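Local coordinates for thioredoxin family protein (Streptococcus pneumoniae, PDB 2YP6) that is a surface-exposed lipoprotein of the thioredoxin fold that probably acts as a thiol-disulfide oxidoreductase in resistance to extracellular oxidative stress, at residues Q55-K60 with V135-K140. Numbering follows the deposited sequence.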
loop_
_atom_site.group_PDB
_atom_site.type_symbol
_atom_site.label_atom_id
_atom_site.label_comp_id
_atom_site.label_asym_id
_atom_site.label_seq_id
_atom_site.Cartn_x
_atom_site.Cartn_y
_atom_site.Cartn_z
ATOM N N GLN A 55 0.725 2.958 12.673
ATOM C CA GLN A 55 1.936 3.760 12.714
ATOM C C GLN A 55 2.726 3.560 11.411
ATOM O O GLN A 55 2.874 2.439 10.936
ATOM C CB GLN A 55 2.823 3.355 13.905
ATOM C CG GLN A 55 2.228 3.682 15.248
ATOM C CD GLN A 55 2.000 5.175 15.413
ATOM O OE1 GLN A 55 0.875 5.618 15.616
ATOM N NE2 GLN A 55 3.075 5.955 15.324
ATOM N N SER A 56 3.249 4.649 10.858
ATOM C CA SER A 56 4.132 4.576 9.709
ATOM C C SER A 56 5.555 4.314 10.195
ATOM O O SER A 56 5.849 4.463 11.380
ATOM C CB SER A 56 4.077 5.880 8.909
ATOM O OG SER A 56 4.696 6.938 9.624
ATOM N N MET A 57 6.415 3.915 9.262
ATOM C CA MET A 57 7.836 3.706 9.495
ATOM C C MET A 57 8.476 4.947 10.096
ATOM O O MET A 57 9.444 4.861 10.866
ATOM C CB MET A 57 8.476 3.391 8.131
ATOM C CG MET A 57 9.947 3.433 8.054
ATOM S SD MET A 57 10.382 2.676 6.488
ATOM C CE MET A 57 9.702 3.813 5.297
ATOM N N ASP A 58 7.916 6.101 9.760
ATOM C CA ASP A 58 8.436 7.380 10.246
ATOM C C ASP A 58 7.739 7.848 11.533
ATOM O O ASP A 58 7.941 8.977 11.980
ATOM C CB ASP A 58 8.375 8.467 9.153
ATOM C CG ASP A 58 7.304 8.208 8.102
ATOM O OD1 ASP A 58 7.204 7.064 7.595
ATOM O OD2 ASP A 58 6.558 9.158 7.776
ATOM N N GLY A 59 6.934 6.975 12.133
ATOM C CA GLY A 59 6.388 7.211 13.463
ATOM C C GLY A 59 5.154 8.098 13.558
ATOM O O GLY A 59 4.881 8.680 14.607
ATOM N N LYS A 60 4.411 8.193 12.463
ATOM C CA LYS A 60 3.208 9.004 12.381
ATOM C C LYS A 60 2.002 8.070 12.350
ATOM O O LYS A 60 2.036 7.024 11.728
ATOM C CB LYS A 60 3.266 9.844 11.094
ATOM C CG LYS A 60 2.165 10.885 10.906
ATOM C CD LYS A 60 2.278 12.024 11.924
ATOM C CE LYS A 60 1.433 13.251 11.535
ATOM N NZ LYS A 60 0.033 12.881 11.186
ATOM N N VAL A 135 5.260 3.624 4.364
ATOM C CA VAL A 135 5.163 2.240 4.782
ATOM C C VAL A 135 4.494 2.202 6.135
ATOM O O VAL A 135 4.990 2.789 7.097
ATOM C CB VAL A 135 6.540 1.560 4.895
ATOM C CG1 VAL A 135 6.376 0.112 5.362
ATOM C CG2 VAL A 135 7.295 1.622 3.573
ATOM N N LEU A 136 3.361 1.517 6.190
ATOM C CA LEU A 136 2.594 1.403 7.413
ATOM C C LEU A 136 2.844 0.036 8.042
ATOM O O LEU A 136 2.951 -0.972 7.342
ATOM C CB LEU A 136 1.116 1.567 7.111
ATOM C CG LEU A 136 0.720 2.865 6.390
ATOM C CD1 LEU A 136 -0.786 2.942 6.359
ATOM C CD2 LEU A 136 1.336 4.106 7.030
ATOM N N TYR A 137 2.901 0.021 9.368
ATOM C CA TYR A 137 3.261 -1.173 10.126
ATOM C C TYR A 137 2.024 -1.845 10.675
ATOM O O TYR A 137 1.460 -1.406 11.671
ATOM C CB TYR A 137 4.130 -0.779 11.298
ATOM C CG TYR A 137 5.563 -0.417 10.968
ATOM C CD1 TYR A 137 6.084 -0.602 9.698
ATOM C CD2 TYR A 137 6.401 0.074 11.951
ATOM C CE1 TYR A 137 7.420 -0.277 9.408
ATOM C CE2 TYR A 137 7.729 0.384 11.681
ATOM C CZ TYR A 137 8.233 0.203 10.411
ATOM O OH TYR A 137 9.550 0.530 10.149
ATOM N N ASP A 138 1.641 -2.953 10.059
ATOM C CA ASP A 138 0.522 -3.759 10.527
ATOM C C ASP A 138 1.027 -4.724 11.611
ATOM O O ASP A 138 1.142 -5.921 11.394
ATOM C CB ASP A 138 -0.078 -4.531 9.362
ATOM C CG ASP A 138 -1.459 -5.056 9.666
ATOM O OD1 ASP A 138 -2.141 -4.446 10.511
ATOM O OD2 ASP A 138 -1.858 -6.060 9.049
ATOM N N THR A 139 1.294 -4.185 12.786
ATOM C CA THR A 139 1.941 -4.938 13.869
ATOM C C THR A 139 1.075 -6.023 14.505
ATOM O O THR A 139 1.569 -6.835 15.294
ATOM C CB THR A 139 2.397 -3.992 14.978
ATOM O OG1 THR A 139 1.263 -3.216 15.414
ATOM C CG2 THR A 139 3.508 -3.101 14.480
ATOM N N LYS A 140 -0.204 -6.054 14.144
ATOM C CA LYS A 140 -1.126 -7.063 14.652
ATOM C C LYS A 140 -1.655 -7.954 13.551
ATOM O O LYS A 140 -2.432 -8.860 13.823
ATOM C CB LYS A 140 -2.312 -6.391 15.340
ATOM C CG LYS A 140 -1.988 -5.608 16.580
ATOM C CD LYS A 140 -3.158 -4.725 16.969
ATOM C CE LYS A 140 -2.753 -3.651 17.971
ATOM N NZ LYS A 140 -3.889 -2.750 18.336
HETATM O O HOH W 1 1.090 0.325 13.708
#
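Val135 O takes the amide hydrogen of Met57, N to O 2.8 Å, and Ser56 CA lies close to the same oxygen at 3.3 Å as a CA-H...O contact. Two residues along the strands, Tyr137 N donates to Gln55 O over 2.9 Å. Between these bonds Ser56 and Leu136 form an antiparallel non-hydrogen-bonded pair, where Leu136 CD2 reaches Ser56 CB at 3.8 Å, on the face that also carries Val62. Within the Gln55/Tyr137 pair the second rung is bridged by a water, which accepts from Gln55 N and donates to Tyr137 O.

Met57, just past the strand, packs against Tyr137, whose ring lies on the other face from Leu136. Its CA sits above the Tyr137 ring, 4.1 Å from the centroid, as a CH-pi contact, while CB and CG run on past the phenol end, CG 3.6 Å from Tyr137 OH. That hydroxyl is buried here without a hydrogen-bonding partner. With CG anti to N (chi1 167°) and a bend at chi3, the methionine carries CE to Val135 CG2 at 3.7 Å. Phe125 of helix 120-127 touches both Met57 and Val135, and Pro122 touches Tyr137, so this apolar patch lies under that helix.

Ser56 OG accepts from Lys60 N, and weakly from Asp58 N. Gly59 N to Ser56 O closes a type I turn; with Gly59 at positive phi and Ser56 N bonded to Lys60 O, it becomes a type I turn plus G1 bulge, leading into strand 61-63. The contact thus joins the N-terminal beta hairpin, antiparallel, to strand 135-137 of the central sheet, an N-terminal addition to the thioredoxin core, as in TlpA/ResA-like relatives and consistent with the Redoxin family.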